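Local coordinates for Mgp-operon protein 3 (Mycoplasma pneumoniae, PDB 6RJ1) that probably acts as a surface adhesin, working with its partner adhesin P1 to attach the bacterium to sugars on human host cells, at residues K506-N511 and W579-G584; L513-D518 and S523-L528. All coordinates share one frame; numbering follows the deposited sequence.

Contact 1 of 2, residues K506-N511 and W579-G584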
loop_
_atom_site.group_PDB
_atom_site.type_symbol
_atom_site.label_atom_id
_atom_site.label_comp_id
_atom_site.label_asym_id
_atom_site.label_seq_id
_atom_site.Cartn_x
_atom_site.Cartn_y
_atom_site.Cartn_z
ATOM N N LYS A 506 11.349 -10.234 -9.821
ATOM C CA LYS A 506 12.140 -9.386 -8.921
ATOM C C LYS A 506 12.895 -8.364 -9.780
ATOM O O LYS A 506 12.833 -7.162 -9.501
ATOM C CB LYS A 506 13.129 -10.231 -8.101
ATOM C CG LYS A 506 13.841 -9.451 -6.988
ATOM C CD LYS A 506 14.677 -10.348 -6.061
ATOM C CE LYS A 506 16.081 -10.587 -6.556
ATOM N NZ LYS A 506 16.834 -11.478 -5.633
ATOM N N GLN A 507 13.574 -8.867 -10.848
ATOM C CA GLN A 507 14.358 -8.102 -11.823
ATOM C C GLN A 507 13.540 -6.944 -12.388
ATOM O O GLN A 507 14.048 -5.830 -12.443
ATOM C CB GLN A 507 14.853 -9.004 -12.963
ATOM C CG GLN A 507 16.007 -9.925 -12.590
ATOM C CD GLN A 507 16.324 -10.917 -13.691
ATOM O OE1 GLN A 507 16.372 -10.588 -14.878
ATOM N NE2 GLN A 507 16.559 -12.159 -13.321
ATOM N N PHE A 508 12.258 -7.194 -12.739
ATOM C CA PHE A 508 11.347 -6.172 -13.252
ATOM C C PHE A 508 11.198 -4.993 -12.290
ATOM O O PHE A 508 11.329 -3.850 -12.718
ATOM C CB PHE A 508 9.967 -6.774 -13.562
ATOM C CG PHE A 508 9.815 -7.223 -14.992
ATOM C CD1 PHE A 508 9.563 -6.305 -16.004
ATOM C CD2 PHE A 508 9.930 -8.568 -15.332
ATOM C CE1 PHE A 508 9.423 -6.721 -17.325
ATOM C CE2 PHE A 508 9.814 -8.980 -16.664
ATOM C CZ PHE A 508 9.584 -8.051 -17.652
ATOM N N VAL A 509 10.960 -5.275 -11.001
ATOM C CA VAL A 509 10.770 -4.263 -9.959
ATOM C C VAL A 509 12.077 -3.520 -9.710
ATOM O O VAL A 509 12.099 -2.288 -9.776
ATOM C CB VAL A 509 10.170 -4.868 -8.655
ATOM C CG1 VAL A 509 10.031 -3.818 -7.552
ATOM C CG2 VAL A 509 8.826 -5.545 -8.928
ATOM N N GLU A 510 13.167 -4.280 -9.463
ATOM C CA GLU A 510 14.505 -3.773 -9.153
ATOM C C GLU A 510 15.155 -2.985 -10.277
ATOM O O GLU A 510 15.887 -2.039 -9.987
ATOM C CB GLU A 510 15.427 -4.901 -8.683
ATOM C CG GLU A 510 15.125 -5.388 -7.270
ATOM C CD GLU A 510 16.061 -6.446 -6.711
ATOM O OE1 GLU A 510 16.807 -7.076 -7.497
ATOM O OE2 GLU A 510 16.043 -6.647 -5.475
ATOM N N ASN A 511 14.913 -3.359 -11.542
ATOM C CA ASN A 511 15.510 -2.651 -12.675
ATOM C C ASN A 511 14.929 -1.260 -12.845
ATOM O O ASN A 511 15.630 -0.348 -13.274
ATOM C CB ASN A 511 15.430 -3.465 -13.973
ATOM C CG ASN A 511 16.315 -4.680 -13.977
ATOM O OD1 ASN A 511 17.123 -4.906 -13.060
ATOM N ND2 ASN A 511 16.169 -5.508 -15.004
ATOM N N TRP A 579 8.475 3.000 -16.917
ATOM C CA TRP A 579 7.874 2.510 -18.155
ATOM C C TRP A 579 6.978 1.302 -17.909
ATOM O O TRP A 579 7.139 0.602 -16.898
ATOM C CB TRP A 579 8.961 2.177 -19.195
ATOM C CG TRP A 579 9.944 1.156 -18.705
ATOM C CD1 TRP A 579 9.813 -0.200 -18.759
ATOM C CD2 TRP A 579 11.164 1.417 -17.996
ATOM N NE1 TRP A 579 10.870 -0.801 -18.121
ATOM C CE2 TRP A 579 11.717 0.169 -17.644
ATOM C CE3 TRP A 579 11.840 2.591 -17.611
ATOM C CZ2 TRP A 579 12.937 0.058 -16.964
ATOM C CZ3 TRP A 579 13.023 2.477 -16.898
ATOM C CH2 TRP A 579 13.577 1.225 -16.611
ATOM N N SER A 580 6.057 1.045 -18.854
ATOM C CA SER A 580 5.128 -0.082 -18.843
ATOM C C SER A 580 5.903 -1.403 -18.985
ATOM O O SER A 580 6.761 -1.528 -19.877
ATOM C CB SER A 580 4.133 0.063 -19.991
ATOM O OG SER A 580 3.386 -1.125 -20.197
ATOM N N THR A 581 5.607 -2.374 -18.102
ATOM C CA THR A 581 6.260 -3.687 -18.112
ATOM C C THR A 581 5.298 -4.812 -18.487
ATOM O O THR A 581 5.527 -5.963 -18.117
ATOM C CB THR A 581 6.950 -3.963 -16.787
ATOM O OG1 THR A 581 5.980 -3.949 -15.741
ATOM C CG2 THR A 581 8.088 -3.010 -16.511
ATOM N N THR A 582 4.232 -4.481 -19.228
ATOM C CA THR A 582 3.226 -5.448 -19.656
ATOM C C THR A 582 3.837 -6.448 -20.634
ATOM O O THR A 582 4.552 -6.048 -21.551
ATOM C CB THR A 582 2.001 -4.710 -20.217
ATOM O OG1 THR A 582 1.531 -3.809 -19.213
ATOM C CG2 THR A 582 0.878 -5.652 -20.637
ATOM N N ALA A 583 3.558 -7.745 -20.423
ATOM C CA ALA A 583 4.015 -8.849 -21.264
ATOM C C ALA A 583 3.572 -8.616 -22.704
ATOM O O ALA A 583 2.453 -8.156 -22.932
ATOM C CB ALA A 583 3.431 -10.155 -20.751
ATOM N N GLY A 584 4.456 -8.923 -23.651
ATOM C CA GLY A 584 4.208 -8.757 -25.081
ATOM C C GLY A 584 3.014 -9.529 -25.609
ATOM O O GLY A 584 2.580 -10.508 -24.992
#

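Contact 2 of 2, residues L513-D518 and S523-L528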
loop_
_atom_site.group_PDB
_atom_site.type_symbol
_atom_site.label_atom_id
_atom_site.label_comp_id
_atom_site.label_asym_id
_atom_site.label_seq_id
_atom_site.Cartn_x
_atom_site.Cartn_y
_atom_site.Cartn_z
ATOM N N LEU A 513 14.043 0.589 -10.328
ATOM C CA LEU A 513 14.424 1.354 -9.137
ATOM C C LEU A 513 15.402 2.463 -9.461
ATOM O O LEU A 513 15.414 3.490 -8.788
ATOM C CB LEU A 513 14.985 0.457 -8.015
ATOM C CG LEU A 513 14.005 -0.475 -7.266
ATOM C CD1 LEU A 513 14.753 -1.428 -6.355
ATOM C CD2 LEU A 513 13.003 0.303 -6.429
ATOM N N GLY A 514 16.213 2.256 -10.488
ATOM C CA GLY A 514 17.197 3.237 -10.916
ATOM C C GLY A 514 18.265 2.681 -11.825
ATOM O O GLY A 514 18.189 1.530 -12.267
ATOM N N PHE A 515 19.277 3.510 -12.091
ATOM C CA PHE A 515 20.395 3.185 -12.964
ATOM C C PHE A 515 21.615 2.643 -12.216
ATOM O O PHE A 515 22.075 3.219 -11.226
ATOM C CB PHE A 515 20.761 4.403 -13.828
ATOM C CG PHE A 515 21.947 4.233 -14.743
ATOM C CD1 PHE A 515 21.813 3.597 -15.974
ATOM C CD2 PHE A 515 23.192 4.743 -14.393
ATOM C CE1 PHE A 515 22.908 3.450 -16.826
ATOM C CE2 PHE A 515 24.290 4.596 -15.247
ATOM C CZ PHE A 515 24.136 3.963 -16.464
ATOM N N LYS A 516 22.154 1.551 -12.745
ATOM C CA LYS A 516 23.340 0.889 -12.235
ATOM C C LYS A 516 24.222 0.470 -13.424
ATOM O O LYS A 516 23.721 -0.102 -14.402
ATOM C CB LYS A 516 22.941 -0.321 -11.377
ATOM C CG LYS A 516 24.082 -0.906 -10.579
ATOM C CD LYS A 516 23.615 -2.076 -9.728
ATOM C CE LYS A 516 24.557 -2.307 -8.563
ATOM N NZ LYS A 516 25.872 -2.865 -8.975
ATOM N N ASP A 517 25.521 0.803 -13.354
ATOM C CA ASP A 517 26.517 0.437 -14.359
ATOM C C ASP A 517 27.892 0.379 -13.729
ATOM O O ASP A 517 28.178 1.162 -12.823
ATOM C CB ASP A 517 26.505 1.389 -15.570
ATOM C CG ASP A 517 27.258 0.870 -16.791
ATOM O OD1 ASP A 517 27.543 -0.351 -16.847
ATOM O OD2 ASP A 517 27.560 1.678 -17.685
ATOM N N ASP A 518 28.737 -0.551 -14.201
ATOM C CA ASP A 518 30.103 -0.722 -13.699
ATOM C C ASP A 518 30.949 0.545 -13.888
ATOM O O ASP A 518 31.785 0.848 -13.038
ATOM C CB ASP A 518 30.791 -1.921 -14.381
ATOM C CG ASP A 518 30.252 -3.300 -14.018
ATOM O OD1 ASP A 518 29.941 -3.527 -12.821
ATOM O OD2 ASP A 518 30.175 -4.165 -14.925
ATOM N N SER A 523 28.613 9.778 -6.833
ATOM C CA SER A 523 27.875 9.851 -5.565
ATOM C C SER A 523 26.441 10.383 -5.692
ATOM O O SER A 523 25.597 10.027 -4.862
ATOM C CB SER A 523 28.654 10.663 -4.538
ATOM O OG SER A 523 29.824 9.954 -4.167
ATOM N N LYS A 524 26.164 11.216 -6.728
ATOM C CA LYS A 524 24.836 11.772 -6.966
ATOM C C LYS A 524 23.867 10.789 -7.663
ATOM O O LYS A 524 22.658 11.046 -7.686
ATOM C CB LYS A 524 24.908 13.120 -7.686
ATOM C CG LYS A 524 25.025 14.270 -6.707
ATOM C CD LYS A 524 24.270 15.504 -7.203
ATOM C CE LYS A 524 23.776 16.376 -6.068
ATOM N NZ LYS A 524 22.862 15.683 -5.106
ATOM N N ASN A 525 24.388 9.637 -8.151
ATOM C CA ASN A 525 23.600 8.540 -8.709
ATOM C C ASN A 525 23.271 7.679 -7.484
ATOM O O ASN A 525 23.799 6.584 -7.292
ATOM C CB ASN A 525 24.405 7.773 -9.770
ATOM C CG ASN A 525 23.637 6.668 -10.456
ATOM O OD1 ASN A 525 22.547 6.868 -10.989
ATOM N ND2 ASN A 525 24.201 5.472 -10.466
ATOM N N SER A 526 22.413 8.237 -6.626
ATOM C CA SER A 526 22.012 7.737 -5.318
ATOM C C SER A 526 20.824 6.765 -5.294
ATOM O O SER A 526 20.529 6.259 -4.215
ATOM C CB SER A 526 21.740 8.916 -4.390
ATOM O OG SER A 526 20.902 9.883 -5.006
ATOM N N ASN A 527 20.171 6.458 -6.445
ATOM C CA ASN A 527 19.029 5.520 -6.518
ATOM C C ASN A 527 19.286 4.171 -5.826
ATOM O O ASN A 527 20.439 3.722 -5.777
ATOM C CB ASN A 527 18.615 5.277 -7.965
ATOM C CG ASN A 527 19.628 4.490 -8.767
ATOM O OD1 ASN A 527 19.749 3.265 -8.642
ATOM N ND2 ASN A 527 20.365 5.169 -9.623
ATOM N N LEU A 528 18.208 3.510 -5.351
ATOM C CA LEU A 528 18.250 2.228 -4.644
ATOM C C LEU A 528 18.990 1.092 -5.362
ATOM O O LEU A 528 19.679 0.317 -4.687
ATOM C CB LEU A 528 16.844 1.759 -4.274
ATOM C CG LEU A 528 16.115 2.581 -3.211
ATOM C CD1 LEU A 528 14.660 2.679 -3.524
ATOM C CD2 LEU A 528 16.337 2.039 -1.827
#

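Contact 1 of 2, residues K506-N511 and W579-G584
Thr581 and Phe508 meet because of how each side chain leaves its backbone. In Thr581, chi1 of 60° sets OG1 between the backbone N and the carbonyl carbon, which leaves the methyl CG2 anti to the carbonyl carbon and turned to the helix. Phe508, chi1 -93°, extends its ring from helix 503-511 to the threonine. The motif is a helix packed against an irregular loop, here the one that follows strand 575-577, in a region whose sequence family is grouped with the beta-propellers. The ring atoms CD1 and CE1 do the touching: Phe508 CD1 lies 3.6 Å from Thr581 CB, and Phe508 CE1 lies 3.7 Å from that same carbon. The methyl shares the contact, with Thr581 CG2 3.6 Å from Phe508 CD1. The two side chains run past each other in opposite directions. The threonine meets the ring with CB and CG2, while its hydroxyl is hydrogen-bonded to Thr690 OG1 and its carbonyl oxygen to Arg689 NE. The interface is small, 147 Å² in all, and its main touch, Phe508 on Thr581, is between carbons. These two are also the nearest pair along the backbones, their CA atoms 7.5 Å apart. One turn further along the helix, the backbone carbonyl of Asn511 comes near Trp579, while its side-chain OD1 is hydrogen-bonded to Lys529 NZ. The indole is held by its NE1, bonded to Gly600 O, and the backbone N of Trp579 is tied to the side chain of Gln512, immediately after the helical segment. Asn511 N donates to Gln507 O at 2.8 Å within the helix, and the looser second touch is made by its carbonyl oxygen: Asn511 O stands 4.2 Å from Trp579 CH2, on the six-membered ring of the indole.

Contact 2 of 2, residues L513-D518 and S523-L528
Phe515 O is gripped by two side-chain amides at once. Asn527 ND2 donates to it at 3.0 Å along a nearly straight path (163°), and Asn525 ND2 donates at 3.2 Å (155°). The oxygen lies close to the plane of each amide, but the donors reach it differently: the one from Asn525 comes from above the carbonyl plane, the one from Asn527 only slightly tilted from it. Asn525 sits at the centre of an inverse gamma turn, and its CG, anti to the backbone N (chi1 -177°), extends across to Phe515, where OD1 rests at the edge of the phenyl ring, 4.1 Å from Phe515 CD2. The Asn527 amide lies over the backbone at Gly514, with Asn527 OD1 3.4 Å from Gly514 CA; this glycine, with positive phi, is where the chain leaves helical geometry. Beside it, Leu513 CD2 meets Leu528 CD1 at 4.1 Å, an apolar end to an otherwise polar contact. The same amides also bond outward: Asn525 OD1 accepts from Ile650 N, and Asn527 ND2 gives a further bond to Ile650 O, while Asn527 OD1 takes the N of Ala530. The bonds to Ile650 tie 523-528 to strand 650-654, on whose Ile650 Phe515 also packs, while Leu528 touches Thr160 of helix 157-163.

In the fold
Both contacts involve helix 503-511 or the loop that follows it, inside the MgpC adhesin region and on the same side of the chain's centre, with about 17 Å between their centres. Segment 506-511 of contact 1 comes first; after Gln512, contact 2 follows at once, with both of its segments in the loop between the helix and strand 538-546. The chain then runs through strands 538-546, 549-563 and 575-577 before 579-584 returns to the helix. Contact 2 is thus a local closure and contact 1 a long-range one. Strands 575-577 and 650-654 both pair with strand 549-563, so one mixed sheet carries both the loop that returns to the helix and the strand to which 523-528 is bonded.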